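Local coordinates for mitochondrial dynamics protein MID49 (Mus musculus, PDB 4WOY) that promotes mitochondrial fission as an outer-membrane receptor that recruits the dynamin-related protein Drp1 to the mitochondrial surface and regulates its GTPase activity, at residues 248-262 and 282-296. The protein carries 1 engineered substitution. Residues are numbered along the deposited sequence; the frame is centred on the assembly and turned at random.
Sequences LGWSHLTQVVLHLGE and FLVGSLEQASLPCHF
Gln255, Val256 and His259 of helix 250-261 meet the end of helix 272-288 and the chain that follows it, in the helical Mab-21-like part of MID49's cytoplasmic nucleotidyltransferase-like fold. The two helix segments run at 114° to each other, and a Schellman motif at Ala290 ends the second, after which residues 292-296 pass back across the first helix. The apolar share of the contact centres on Leu283, whose CG rests on Val256 CG2 at 3.8 Å while its methyls reach those of Leu253 and Leu248. Leu292 adds CD2 against the backbone carbonyl of His252, and Leu248 also touches Ile314 of helix 308-317.

Two aromatic contacts follow toward the C-terminal end of helix 250-261. The rings of His259 and Phe282 form an offset stack, planes 23° apart and centroids 4.1 Å from each other; Phe282 CE1 lies over the middle of the imidazole, and Ser286 OG stands over the opposite face of the phenyl ring, toward its rim. Leu258 makes a CH-pi contact, its CB over one face of the His295 ring, and its CD1 touches both His295 CB and Phe296 CE2. The less well ordered Glu262 brings CG near His295 NE2, 3.4 Å away, while its carboxylate forms a salt bridge with Arg216.

The polar link is made by Gln255, whose chain bends at chi2 (23°) to lay CG against the Pro293 carbonyl and turn the amide along the returning chain. Its NE2 bonds weakly to Ser251 O and Glu213, which would help fix the rotation of the amide. Water 1 donates to OE1 and accepts from Phe296 N. The same OE1 takes a nearly straight bond from His295 N, 3.0 Å long, with the donor standing above the carbonyl plane of the amide.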
loop_
_atom_site.group_PDB
_atom_site.type_symbol
_atom_site.label_atom_id
_atom_site.label_comp_id
_atom_site.label_asym_id
_atom_site.label_seq_id
_atom_site.Cartn_x
_atom_site.Cartn_y
_atom_site.Cartn_z
ATOM N N LEU A 248 9.269 -6.638 7.449
ATOM C CA LEU A 248 9.217 -5.215 7.742
ATOM C C LEU A 248 9.055 -4.517 6.423
ATOM O O LEU A 248 10.023 -4.390 5.671
ATOM C CB LEU A 248 10.487 -4.747 8.440
ATOM C CG LEU A 248 10.641 -5.332 9.834
ATOM C CD1 LEU A 248 11.897 -4.805 10.510
ATOM C CD2 LEU A 248 9.369 -5.046 10.654
ATOM N N GLY A 249 7.827 -4.114 6.117
ATOM C CA GLY A 249 7.542 -3.543 4.816
ATOM C C GLY A 249 7.264 -2.062 4.868
ATOM O O GLY A 249 7.439 -1.418 5.891
ATOM N N TRP A 250 6.747 -1.537 3.773
ATOM C CA TRP A 250 6.509 -0.113 3.644
ATOM C C TRP A 250 5.680 0.460 4.802
ATOM O O TRP A 250 6.035 1.473 5.389
ATOM C CB TRP A 250 5.791 0.144 2.337
ATOM C CG TRP A 250 5.492 1.565 2.131
ATOM C CD1 TRP A 250 4.434 2.262 2.640
ATOM C CD2 TRP A 250 6.218 2.475 1.306
ATOM N NE1 TRP A 250 4.480 3.560 2.210
ATOM C CE2 TRP A 250 5.564 3.721 1.390
ATOM C CE3 TRP A 250 7.355 2.359 0.505
ATOM C CZ2 TRP A 250 6.014 4.847 0.707
ATOM C CZ3 TRP A 250 7.815 3.481 -0.160
ATOM C CH2 TRP A 250 7.141 4.711 -0.062
ATOM N N SER A 251 4.578 -0.198 5.135
ATOM C CA SER A 251 3.670 0.320 6.156
ATOM C C SER A 251 4.308 0.324 7.546
ATOM O O SER A 251 4.080 1.244 8.331
ATOM C CB SER A 251 2.381 -0.499 6.189
ATOM O OG SER A 251 2.673 -1.815 6.584
ATOM N N HIS A 252 5.093 -0.708 7.845
ATOM C CA HIS A 252 5.801 -0.799 9.119
ATOM C C HIS A 252 6.761 0.350 9.316
ATOM O O HIS A 252 6.774 1.003 10.384
ATOM C CB HIS A 252 6.595 -2.086 9.201
ATOM C CG HIS A 252 5.759 -3.313 9.118
ATOM N ND1 HIS A 252 5.373 -3.861 7.914
ATOM C CD2 HIS A 252 5.231 -4.100 10.084
ATOM C CE1 HIS A 252 4.630 -4.932 8.143
ATOM N NE2 HIS A 252 4.526 -5.097 9.450
ATOM N N LEU A 253 7.597 0.556 8.296
ATOM C CA LEU A 253 8.694 1.508 8.389
ATOM C C LEU A 253 8.151 2.935 8.285
ATOM O O LEU A 253 8.764 3.885 8.783
ATOM C CB LEU A 253 9.752 1.205 7.309
ATOM C CG LEU A 253 10.331 -0.219 7.404
ATOM C CD1 LEU A 253 10.946 -0.679 6.084
ATOM C CD2 LEU A 253 11.355 -0.312 8.539
ATOM N N THR A 254 6.990 3.083 7.657
ATOM C CA THR A 254 6.301 4.369 7.644
ATOM C C THR A 254 6.041 4.850 9.063
ATOM O O THR A 254 6.218 6.028 9.402
ATOM C CB THR A 254 4.969 4.262 6.898
ATOM O OG1 THR A 254 5.227 4.022 5.508
ATOM C CG2 THR A 254 4.102 5.535 7.091
ATOM N N GLN A 255 5.615 3.909 9.894
ATOM C CA GLN A 255 5.284 4.199 11.279
ATOM C C GLN A 255 6.517 4.710 12.014
ATOM O O GLN A 255 6.437 5.620 12.847
ATOM C CB GLN A 255 4.728 2.939 11.951
ATOM C CG GLN A 255 3.226 2.741 11.844
ATOM C CD GLN A 255 2.574 3.453 10.682
ATOM O OE1 GLN A 255 2.175 4.603 10.801
ATOM N NE2 GLN A 255 2.420 2.760 9.569
ATOM N N VAL A 256 7.658 4.100 11.690
ATOM C CA VAL A 256 8.931 4.484 12.281
ATOM C C VAL A 256 9.270 5.897 11.903
ATOM O O VAL A 256 9.665 6.676 12.754
ATOM C CB VAL A 256 10.083 3.590 11.836
ATOM C CG1 VAL A 256 11.365 4.097 12.469
ATOM C CG2 VAL A 256 9.826 2.131 12.239
ATOM N N VAL A 257 9.141 6.225 10.620
ATOM C CA VAL A 257 9.503 7.561 10.148
ATOM C C VAL A 257 8.492 8.628 10.587
ATOM O O VAL A 257 8.865 9.769 10.849
ATOM C CB VAL A 257 9.677 7.584 8.621
ATOM C CG1 VAL A 257 9.935 9.036 8.117
ATOM C CG2 VAL A 257 10.828 6.658 8.236
ATOM N N LEU A 258 7.219 8.261 10.698
ATOM C CA LEU A 258 6.246 9.200 11.252
ATOM C C LEU A 258 6.575 9.520 12.710
ATOM O O LEU A 258 6.447 10.649 13.136
ATOM C CB LEU A 258 4.820 8.658 11.124
ATOM C CG LEU A 258 4.264 8.819 9.700
ATOM C CD1 LEU A 258 2.957 8.083 9.503
ATOM C CD2 LEU A 258 4.103 10.300 9.348
ATOM N N HIS A 259 7.010 8.525 13.469
ATOM C CA HIS A 259 7.350 8.733 14.865
ATOM C C HIS A 259 8.536 9.675 15.032
ATOM O O HIS A 259 8.468 10.639 15.791
ATOM C CB HIS A 259 7.646 7.393 15.538
ATOM C CG HIS A 259 7.946 7.505 17.000
ATOM N ND1 HIS A 259 9.231 7.599 17.494
ATOM C CD2 HIS A 259 7.126 7.547 18.076
ATOM C CE1 HIS A 259 9.190 7.690 18.810
ATOM N NE2 HIS A 259 7.924 7.655 19.189
ATOM N N LEU A 260 9.624 9.404 14.320
ATOM C CA LEU A 260 10.800 10.268 14.386
ATOM C C LEU A 260 10.502 11.570 13.671
ATOM O O LEU A 260 10.796 12.647 14.190
ATOM C CB LEU A 260 12.024 9.607 13.738
ATOM C CG LEU A 260 12.430 8.184 14.122
ATOM C CD1 LEU A 260 13.750 7.814 13.490
ATOM C CD2 LEU A 260 12.516 8.049 15.614
ATOM N N GLY A 261 9.867 11.453 12.502
ATOM C CA GLY A 261 9.601 12.596 11.641
ATOM C C GLY A 261 8.709 13.646 12.261
ATOM O O GLY A 261 8.858 14.842 11.961
ATOM N N GLU A 262 7.824 13.209 13.159
ATOM C CA GLU A 262 6.936 14.114 13.881
ATOM C C GLU A 262 7.692 14.751 15.018
ATOM O O GLU A 262 7.216 14.758 16.146
ATOM C CB GLU A 262 5.689 13.400 14.436
ATOM C CG GLU A 262 4.627 12.934 13.426
ATOM C CD GLU A 262 3.776 14.062 12.875
ATOM O OE1 GLU A 262 3.661 15.103 13.552
ATOM O OE2 GLU A 262 3.206 13.896 11.776
ATOM N N PHE A 282 14.587 2.580 17.257
ATOM C CA PHE A 282 13.175 2.592 17.552
ATOM C C PHE A 282 12.578 1.232 17.197
ATOM O O PHE A 282 11.771 0.676 17.955
ATOM C CB PHE A 282 12.478 3.725 16.794
ATOM C CG PHE A 282 11.013 3.799 17.064
ATOM C CD1 PHE A 282 10.551 4.359 18.238
ATOM C CD2 PHE A 282 10.097 3.279 16.166
ATOM C CE1 PHE A 282 9.205 4.399 18.512
ATOM C CE2 PHE A 282 8.743 3.329 16.435
ATOM C CZ PHE A 282 8.303 3.889 17.615
ATOM N N LEU A 283 13.013 0.681 16.067
ATOM C CA LEU A 283 12.514 -0.616 15.624
ATOM C C LEU A 283 12.844 -1.689 16.659
ATOM O O LEU A 283 11.954 -2.442 17.086
ATOM C CB LEU A 283 13.108 -0.979 14.265
ATOM C CG LEU A 283 12.288 -0.597 13.041
ATOM C CD1 LEU A 283 13.145 -0.604 11.782
ATOM C CD2 LEU A 283 11.163 -1.573 12.875
ATOM N N VAL A 284 14.103 -1.715 17.105
ATOM C CA VAL A 284 14.554 -2.708 18.069
ATOM C C VAL A 284 13.783 -2.593 19.387
ATOM O O VAL A 284 13.415 -3.602 19.992
ATOM C CB VAL A 284 16.078 -2.570 18.336
ATOM C CG1 VAL A 284 16.469 -3.196 19.665
ATOM C CG2 VAL A 284 16.890 -3.213 17.209
ATOM N N GLY A 285 13.481 -1.367 19.794
ATOM C CA GLY A 285 12.698 -1.138 20.996
ATOM C C GLY A 285 11.273 -1.630 20.805
ATOM O O GLY A 285 10.723 -2.292 21.674
ATOM N N SER A 286 10.688 -1.317 19.650
ATOM C CA SER A 286 9.339 -1.755 19.316
ATOM C C SER A 286 9.237 -3.270 19.307
ATOM O O SER A 286 8.228 -3.841 19.731
ATOM C CB SER A 286 8.926 -1.233 17.940
ATOM O OG SER A 286 9.124 0.174 17.831
ATOM N N LEU A 287 10.303 -3.911 18.833
ATOM C CA LEU A 287 10.347 -5.360 18.730
ATOM C C LEU A 287 10.374 -6.044 20.083
ATOM O O LEU A 287 9.666 -7.032 20.296
ATOM C CB LEU A 287 11.568 -5.789 17.921
ATOM C CG LEU A 287 11.493 -5.632 16.414
ATOM C CD1 LEU A 287 12.879 -5.719 15.794
ATOM C CD2 LEU A 287 10.624 -6.731 15.882
ATOM N N GLU A 288 11.162 -5.524 21.015
ATOM C CA GLU A 288 11.270 -6.206 22.297
ATOM C C GLU A 288 9.971 -6.112 23.083
ATOM O O GLU A 288 9.664 -6.995 23.883
ATOM C CB GLU A 288 12.454 -5.671 23.098
ATOM C CG GLU A 288 13.640 -6.634 23.059
ATOM C CD GLU A 288 14.986 -5.951 23.251
ATOM O OE1 GLU A 288 15.043 -4.922 23.961
ATOM O OE2 GLU A 288 15.992 -6.453 22.694
ATOM N N GLN A 289 9.194 -5.065 22.835
ATOM C CA GLN A 289 7.873 -4.952 23.442
ATOM C C GLN A 289 6.773 -5.402 22.477
ATOM O O GLN A 289 5.588 -5.298 22.785
ATOM C CB GLN A 289 7.619 -3.523 23.922
ATOM C CG GLN A 289 7.679 -2.464 22.844
ATOM C CD GLN A 289 7.666 -1.058 23.422
ATOM O OE1 GLN A 289 6.792 -0.711 24.226
ATOM N NE2 GLN A 289 8.643 -0.243 23.022
ATOM N N ALA A 290 7.175 -5.864 21.295
ATOM C CA ALA A 290 6.243 -6.401 20.295
ATOM C C ALA A 290 5.084 -5.460 19.949
ATOM O O ALA A 290 3.961 -5.894 19.751
ATOM C CB ALA A 290 5.704 -7.738 20.764
ATOM N N SER A 291 5.353 -4.165 19.918
ATOM C CA SER A 291 4.326 -3.190 19.599
ATOM C C SER A 291 4.832 -2.104 18.647
ATOM O O SER A 291 5.751 -1.363 18.964
ATOM C CB SER A 291 3.797 -2.556 20.884
ATOM O OG SER A 291 2.930 -1.477 20.582
ATOM N N LEU A 292 4.216 -2.018 17.481
ATOM C CA LEU A 292 4.468 -0.945 16.534
ATOM C C LEU A 292 3.125 -0.448 16.012
ATOM O O LEU A 292 2.628 -0.947 15.002
ATOM C CB LEU A 292 5.343 -1.427 15.375
ATOM C CG LEU A 292 5.744 -0.348 14.371
ATOM C CD1 LEU A 292 6.498 0.738 15.102
ATOM C CD2 LEU A 292 6.575 -0.928 13.211
ATOM N N PRO A 293 2.495 0.478 16.743
ATOM C CA PRO A 293 1.142 0.941 16.390
ATOM C C PRO A 293 1.104 1.871 15.170
ATOM O O PRO A 293 2.095 2.536 14.919
ATOM C CB PRO A 293 0.675 1.669 17.657
ATOM C CG PRO A 293 1.923 2.003 18.417
ATOM C CD PRO A 293 2.966 0.993 18.043
ATOM N N CYS A 294 -0.007 1.920 14.425
ATOM C CA CYS A 294 -0.125 2.886 13.314
ATOM C C CYS A 294 -0.258 4.293 13.821
ATOM O O CYS A 294 -1.050 4.550 14.709
ATOM C CB CYS A 294 -1.324 2.620 12.417
ATOM S SG CYS A 294 -1.044 1.560 11.082
ATOM N N HIS A 295 0.476 5.210 13.210
ATOM C CA HIS A 295 0.435 6.608 13.610
ATOM C C HIS A 295 -0.982 7.195 13.549
ATOM O O HIS A 295 -1.411 7.910 14.454
ATOM C CB HIS A 295 1.381 7.431 12.740
ATOM C CG HIS A 295 1.603 8.819 13.253
ATOM N ND1 HIS A 295 0.907 9.912 12.775
ATOM C CD2 HIS A 295 2.417 9.290 14.229
ATOM C CE1 HIS A 295 1.302 10.997 13.418
ATOM N NE2 HIS A 295 2.216 10.646 14.304
ATOM N N PHE A 296 -1.713 6.859 12.497
ATOM C CA PHE A 296 -3.043 7.403 12.276
ATOM C C PHE A 296 -4.129 6.408 12.647
ATOM O O PHE A 296 -5.295 6.636 12.370
ATOM C CB PHE A 296 -3.214 7.813 10.811
ATOM C CG PHE A 296 -2.394 9.006 10.410
ATOM C CD1 PHE A 296 -2.797 10.287 10.761
ATOM C CD2 PHE A 296 -1.234 8.845 9.649
ATOM C CE1 PHE A 296 -2.066 11.390 10.391
ATOM C CE2 PHE A 296 -0.493 9.948 9.266
ATOM C CZ PHE A 296 -0.908 11.228 9.642
HETATM O O HOH W 1 -0.145 5.290 10.104
#